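Local coordinates for bacterioferritin comigratory protein (Xylella fastidiosa, PDB 3IXR), which probably reduces hydrogen peroxide and organic hydroperoxides as a thiol peroxidase of the PrxQ (bacterioferritin comigratory protein) branch of the peroxiredoxins, at residues H34-S39 with T87-S92; E82-T87 with N171-H176. The protein carries 1 engineered substitution. All blocks are in the same frame, centred on the assembly; numbering follows the deposited sequence.

Interaction 1: H34-S39 with T87-S92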
loop_
_atom_site.group_PDB
_atom_site.type_symbol
_atom_site.label_atom_id
_atom_site.label_comp_id
_atom_site.label_asym_id
_atom_site.label_seq_id
_atom_site.Cartn_x
_atom_site.Cartn_y
_atom_site.Cartn_z
ATOM N N HIS A 34 4.507 -10.340 -10.731
ATOM C CA HIS A 34 3.315 -10.890 -10.160
ATOM C C HIS A 34 2.019 -10.112 -10.519
ATOM O O HIS A 34 1.901 -8.927 -10.262
ATOM C CB HIS A 34 3.541 -10.853 -8.644
ATOM C CG HIS A 34 2.322 -11.181 -7.831
ATOM N ND1 HIS A 34 1.712 -12.412 -7.880
ATOM C CD2 HIS A 34 1.515 -10.389 -7.076
ATOM C CE1 HIS A 34 0.636 -12.403 -7.098
ATOM N NE2 HIS A 34 0.490 -11.183 -6.610
ATOM N N PRO A 35 1.003 -10.793 -11.060
ATOM C CA PRO A 35 -0.207 -10.104 -11.439
ATOM C C PRO A 35 -1.032 -9.652 -10.244
ATOM O O PRO A 35 -1.296 -10.461 -9.351
ATOM C CB PRO A 35 -0.955 -11.171 -12.274
ATOM C CG PRO A 35 0.082 -12.173 -12.652
ATOM C CD PRO A 35 1.013 -12.202 -11.450
ATOM N N LEU A 36 -1.376 -8.386 -10.223
ATOM C CA LEU A 36 -2.134 -7.752 -9.097
ATOM C C LEU A 36 -3.588 -7.651 -9.564
ATOM O O LEU A 36 -3.820 -7.072 -10.611
ATOM C CB LEU A 36 -1.632 -6.332 -8.861
ATOM C CG LEU A 36 -0.104 -6.173 -8.554
ATOM C CD1 LEU A 36 0.318 -4.700 -8.421
ATOM C CD2 LEU A 36 0.251 -6.967 -7.354
ATOM N N MET A 37 -4.534 -8.184 -8.783
ATOM C CA MET A 37 -5.961 -7.958 -9.061
ATOM C C MET A 37 -6.358 -6.699 -8.319
ATOM O O MET A 37 -6.188 -6.681 -7.090
ATOM C CB MET A 37 -6.792 -9.105 -8.502
ATOM C CG MET A 37 -6.596 -10.402 -9.252
ATOM S SD MET A 37 -7.588 -11.711 -8.528
ATOM C CE MET A 37 -9.268 -11.047 -8.617
ATOM N N LEU A 38 -6.871 -5.700 -9.041
ATOM C CA LEU A 38 -7.217 -4.400 -8.455
ATOM C C LEU A 38 -8.688 -4.143 -8.429
ATOM O O LEU A 38 -9.485 -4.718 -9.213
ATOM C CB LEU A 38 -6.521 -3.252 -9.191
ATOM C CG LEU A 38 -5.030 -2.898 -8.914
ATOM C CD1 LEU A 38 -4.140 -4.046 -8.732
ATOM C CD2 LEU A 38 -4.566 -1.924 -10.043
ATOM N N SER A 39 -9.090 -3.178 -7.594
ATOM C CA SER A 39 -10.450 -2.691 -7.690
ATOM C C SER A 39 -10.812 -2.270 -9.116
ATOM O O SER A 39 -9.963 -1.947 -9.964
ATOM C CB SER A 39 -10.655 -1.545 -6.691
ATOM O OG SER A 39 -9.652 -0.578 -6.926
ATOM N N THR A 87 2.467 7.747 -7.001
ATOM C CA THR A 87 1.077 7.442 -6.907
ATOM C C THR A 87 0.918 6.455 -5.732
ATOM O O THR A 87 1.893 5.976 -5.146
ATOM C CB THR A 87 0.599 6.832 -8.186
ATOM O OG1 THR A 87 -0.832 6.683 -8.097
ATOM C CG2 THR A 87 1.303 5.507 -8.512
ATOM N N VAL A 88 -0.332 6.140 -5.438
ATOM C CA VAL A 88 -0.637 5.368 -4.246
ATOM C C VAL A 88 -1.412 4.138 -4.589
ATOM O O VAL A 88 -2.303 4.230 -5.444
ATOM C CB VAL A 88 -1.535 6.200 -3.293
ATOM C CG1 VAL A 88 -1.993 5.400 -2.035
ATOM C CG2 VAL A 88 -0.724 7.556 -2.861
ATOM N N LEU A 89 -1.092 3.015 -3.943
ATOM C CA LEU A 89 -1.911 1.801 -4.064
ATOM C C LEU A 89 -2.123 1.286 -2.662
ATOM O O LEU A 89 -1.145 1.059 -1.905
ATOM C CB LEU A 89 -1.080 0.720 -4.791
ATOM C CG LEU A 89 -1.092 0.564 -6.282
ATOM C CD1 LEU A 89 -0.335 -0.803 -6.480
ATOM C CD2 LEU A 89 -2.543 0.430 -6.817
ATOM N N GLY A 90 -3.394 1.031 -2.277
ATOM C CA GLY A 90 -3.638 0.392 -0.998
ATOM C C GLY A 90 -3.758 -1.144 -1.229
ATOM O O GLY A 90 -4.085 -1.586 -2.362
ATOM N N VAL A 91 -3.534 -1.880 -0.195
ATOM C CA VAL A 91 -3.552 -3.384 -0.198
ATOM C C VAL A 91 -4.175 -4.011 1.021
ATOM O O VAL A 91 -3.818 -3.681 2.186
ATOM C CB VAL A 91 -2.100 -3.917 -0.282
ATOM C CG1 VAL A 91 -2.141 -5.466 -0.576
ATOM C CG2 VAL A 91 -1.264 -3.208 -1.364
ATOM N N SER A 92 -5.132 -4.958 0.821
ATOM C CA SER A 92 -5.530 -5.910 1.908
ATOM C C SER A 92 -5.883 -7.194 1.203
ATOM O O SER A 92 -5.780 -7.212 0.015
ATOM C CB SER A 92 -6.757 -5.376 2.650
ATOM O OG SER A 92 -7.946 -5.541 1.894
#
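Leu36 is the first residue to meet the other strand: its CB heads toward 87-92, and the end of the side chain places CD1 4.4 Å from CD1 of Leu89. The contact is loose, one methyl against another. Its backbone is tied instead to Lys44 in the neighbouring strand 42-44, while Met37, next along, bonds through its backbone to Ser114. Because strand 112-114 lies between the two segments in the sheet, antiparallel to 36-38 and parallel to 86-92, the leucines reach past it over one face of the sheet. In the thioredoxin-like fold of peroxiredoxins this is where the N-terminal hairpin, 36-38 with 42-44, joins the central strands. Leu38 starts out at an angle to 87-92, but with chi1 at -80° the isopropyl end of the side chain swings round and brings CD2 4.5 Å from CD2 of Leu89. Leu89 therefore spends one methyl on each leucine of strand 36-38. Val113 touches both Leu38 and Leu89 from the strand between, and Leu56 and Tyr49 cover more of Leu89. At Ser39 the segment turns polar, and its OG is hydrogen-bonded to the backbone N of Leu112.

Interaction 2: E82-T87 with N171-H176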
loop_
_atom_site.group_PDB
_atom_site.type_symbol
_atom_site.label_atom_id
_atom_site.label_comp_id
_atom_site.label_asym_id
_atom_site.label_seq_id
_atom_site.Cartn_x
_atom_site.Cartn_y
_atom_site.Cartn_z
ATOM N N GLU A 82 0.789 12.967 -7.079
ATOM C CA GLU A 82 0.900 12.858 -8.567
ATOM C C GLU A 82 1.732 14.004 -9.152
ATOM O O GLU A 82 2.409 13.832 -10.172
ATOM C CB GLU A 82 -0.488 12.702 -9.182
ATOM C CG GLU A 82 -1.173 11.405 -8.795
ATOM C CD GLU A 82 -2.603 11.413 -9.250
ATOM O OE1 GLU A 82 -3.110 10.363 -9.606
ATOM O OE2 GLU A 82 -3.201 12.499 -9.268
ATOM N N GLN A 83 1.740 15.136 -8.479
ATOM C CA GLN A 83 2.479 16.251 -8.918
ATOM C C GLN A 83 3.997 16.040 -8.839
ATOM O O GLN A 83 4.749 16.800 -9.448
ATOM C CB GLN A 83 2.000 17.475 -8.152
ATOM C CG GLN A 83 2.980 18.539 -7.916
ATOM C CD GLN A 83 2.315 19.773 -7.259
ATOM O OE1 GLN A 83 1.507 19.667 -6.320
ATOM N NE2 GLN A 83 2.636 20.951 -7.789
ATOM N N ILE A 84 4.464 15.083 -8.031
ATOM C CA ILE A 84 5.890 14.774 -7.957
ATOM C C ILE A 84 6.140 13.310 -8.340
ATOM O O ILE A 84 7.084 12.625 -7.843
ATOM C CB ILE A 84 6.469 15.151 -6.584
ATOM C CG1 ILE A 84 5.654 14.520 -5.474
ATOM C CG2 ILE A 84 6.354 16.708 -6.326
ATOM C CD1 ILE A 84 6.127 14.897 -3.990
ATOM N N ASN A 85 5.301 12.849 -9.264
ATOM C CA ASN A 85 5.576 11.638 -10.004
ATOM C C ASN A 85 5.445 10.413 -9.072
ATOM O O ASN A 85 6.218 9.432 -9.139
ATOM C CB ASN A 85 6.962 11.691 -10.726
ATOM C CG ASN A 85 7.171 10.532 -11.652
ATOM O OD1 ASN A 85 6.241 10.057 -12.307
ATOM N ND2 ASN A 85 8.392 10.037 -11.696
ATOM N N ALA A 86 4.444 10.486 -8.169
ATOM C CA ALA A 86 4.202 9.380 -7.230
ATOM C C ALA A 86 2.736 8.996 -7.310
ATOM O O ALA A 86 1.861 9.810 -7.617
ATOM C CB ALA A 86 4.508 9.779 -5.735
ATOM N N THR A 87 2.467 7.747 -7.001
ATOM C CA THR A 87 1.077 7.442 -6.907
ATOM C C THR A 87 0.918 6.455 -5.732
ATOM O O THR A 87 1.893 5.976 -5.146
ATOM C CB THR A 87 0.599 6.832 -8.186
ATOM O OG1 THR A 87 -0.832 6.683 -8.097
ATOM C CG2 THR A 87 1.303 5.507 -8.512
ATOM N N ASN A 171 5.303 14.012 3.044
ATOM C CA ASN A 171 6.409 14.921 3.407
ATOM C C ASN A 171 7.741 14.203 3.306
ATOM O O ASN A 171 8.759 14.858 2.988
ATOM C CB ASN A 171 6.251 15.511 4.812
ATOM C CG ASN A 171 5.207 16.592 4.823
ATOM O OD1 ASN A 171 4.956 17.187 3.756
ATOM N ND2 ASN A 171 4.513 16.764 5.924
ATOM N N LYS A 172 7.790 12.920 3.676
ATOM C CA LYS A 172 9.004 12.161 3.443
ATOM C C LYS A 172 9.456 12.096 1.981
ATOM O O LYS A 172 10.630 12.257 1.637
ATOM C CB LYS A 172 8.818 10.708 3.976
ATOM C CG LYS A 172 10.070 9.918 3.924
ATOM C CD LYS A 172 10.794 9.912 5.345
ATOM C CE LYS A 172 10.075 9.142 6.326
ATOM N NZ LYS A 172 10.614 9.223 7.816
ATOM N N LEU A 173 8.494 11.869 1.061
ATOM C CA LEU A 173 8.793 11.864 -0.350
ATOM C C LEU A 173 9.320 13.242 -0.809
ATOM O O LEU A 173 10.307 13.336 -1.475
ATOM C CB LEU A 173 7.487 11.433 -1.102
ATOM C CG LEU A 173 7.630 11.557 -2.622
ATOM C CD1 LEU A 173 8.769 10.678 -3.146
ATOM C CD2 LEU A 173 6.302 11.207 -3.254
ATOM N N LYS A 174 8.695 14.309 -0.327
ATOM C CA LYS A 174 9.088 15.713 -0.598
ATOM C C LYS A 174 10.458 15.957 -0.054
ATOM O O LYS A 174 11.225 16.640 -0.727
ATOM C CB LYS A 174 8.156 16.688 0.030
ATOM C CG LYS A 174 6.830 16.793 -0.759
ATOM C CD LYS A 174 6.026 17.932 -0.185
ATOM C CE LYS A 174 4.717 17.982 -0.819
ATOM N NZ LYS A 174 4.036 19.297 -0.400
ATOM N N ALA A 175 10.792 15.378 1.113
ATOM C CA ALA A 175 12.088 15.593 1.703
ATOM C C ALA A 175 13.128 14.938 0.801
ATOM O O ALA A 175 14.218 15.500 0.612
ATOM C CB ALA A 175 12.112 15.097 3.163
ATOM N N HIS A 176 12.841 13.784 0.212
ATOM C CA HIS A 176 13.774 13.183 -0.745
ATOM C C HIS A 176 13.897 13.952 -1.985
ATOM O O HIS A 176 14.974 13.993 -2.553
ATOM C CB HIS A 176 13.350 11.796 -1.188
ATOM C CG HIS A 176 13.732 10.730 -0.224
ATOM N ND1 HIS A 176 12.893 10.222 0.740
ATOM C CD2 HIS A 176 14.907 10.092 -0.068
ATOM C CE1 HIS A 176 13.542 9.325 1.463
ATOM N NE2 HIS A 176 14.762 9.236 0.991
#
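Ile84 and Ala86 face the helix 165-177 at CA separations of 8.1 Å for Ile84 to Lys174 and 8.6 Å for Ala86 to Leu173, where the chain leaves helix 65-82 through a Schellman motif, with Asn85 at positive phi, and starts strand 86-92. That turn presents Ile84 and Ala86 side by side to Leu173. Ile84 and Leu173 meet tip to tip, CD1 of Ile84 lying 3.8 Å from CD2 of Leu173. CG1 of Ile84 sits between its own backbone N and carbonyl carbon (chi1 53°), which carries the ethyl arm out toward the helix. CD1 also comes 3.8 Å from CG of Lys174, whose aliphatic chain passes roughly at right angles to the isoleucine and touches Ile84 through CG, near the base of the lysine side chain. Ala86 offers a single methyl: its CB is 3.4 Å from CD2 of Leu173, tighter than usual carbon packing, so Leu173 is pressed firmly here. Phe81 and Trp53 also touch both Ala86 and Leu173, extending the apolar packing round that leucine. On another side of the helix, ND1 of His176 donates to the backbone O of Lys172 at 3.2 Å; that oxygen also accepts from N of His176, the two donors arriving from opposite faces of the carbonyl plane. Across the contact itself the chemistry is wholly apolar, grading from buried Ala86 and Leu173 to exposed Lys174, which implies that the C-terminal helix is seated here by shape and hydrophobic burial, without polar pairing.

In the fold
Strand 86-92 serves both interactions, whose centres lie 19 Å apart, but with opposite faces. Leu89 points to the side on which Leu36 and Leu38 reach it, whereas Ala86, near the start of the strand, points to the side carrying helices 65-82 and 165-177. Thr87 belongs to both pairs of segments yet makes no touch in either. Interaction 1 is the more central, about 7 Å from the centre of the chain to its own centre; interaction 2 is about 15 Å away. As in other peroxiredoxins, the peroxidatic cysteine, here probably the residue engineered to serine, should sit at the start of helix 65-82, whereas interaction 2 packs around that helix's other end.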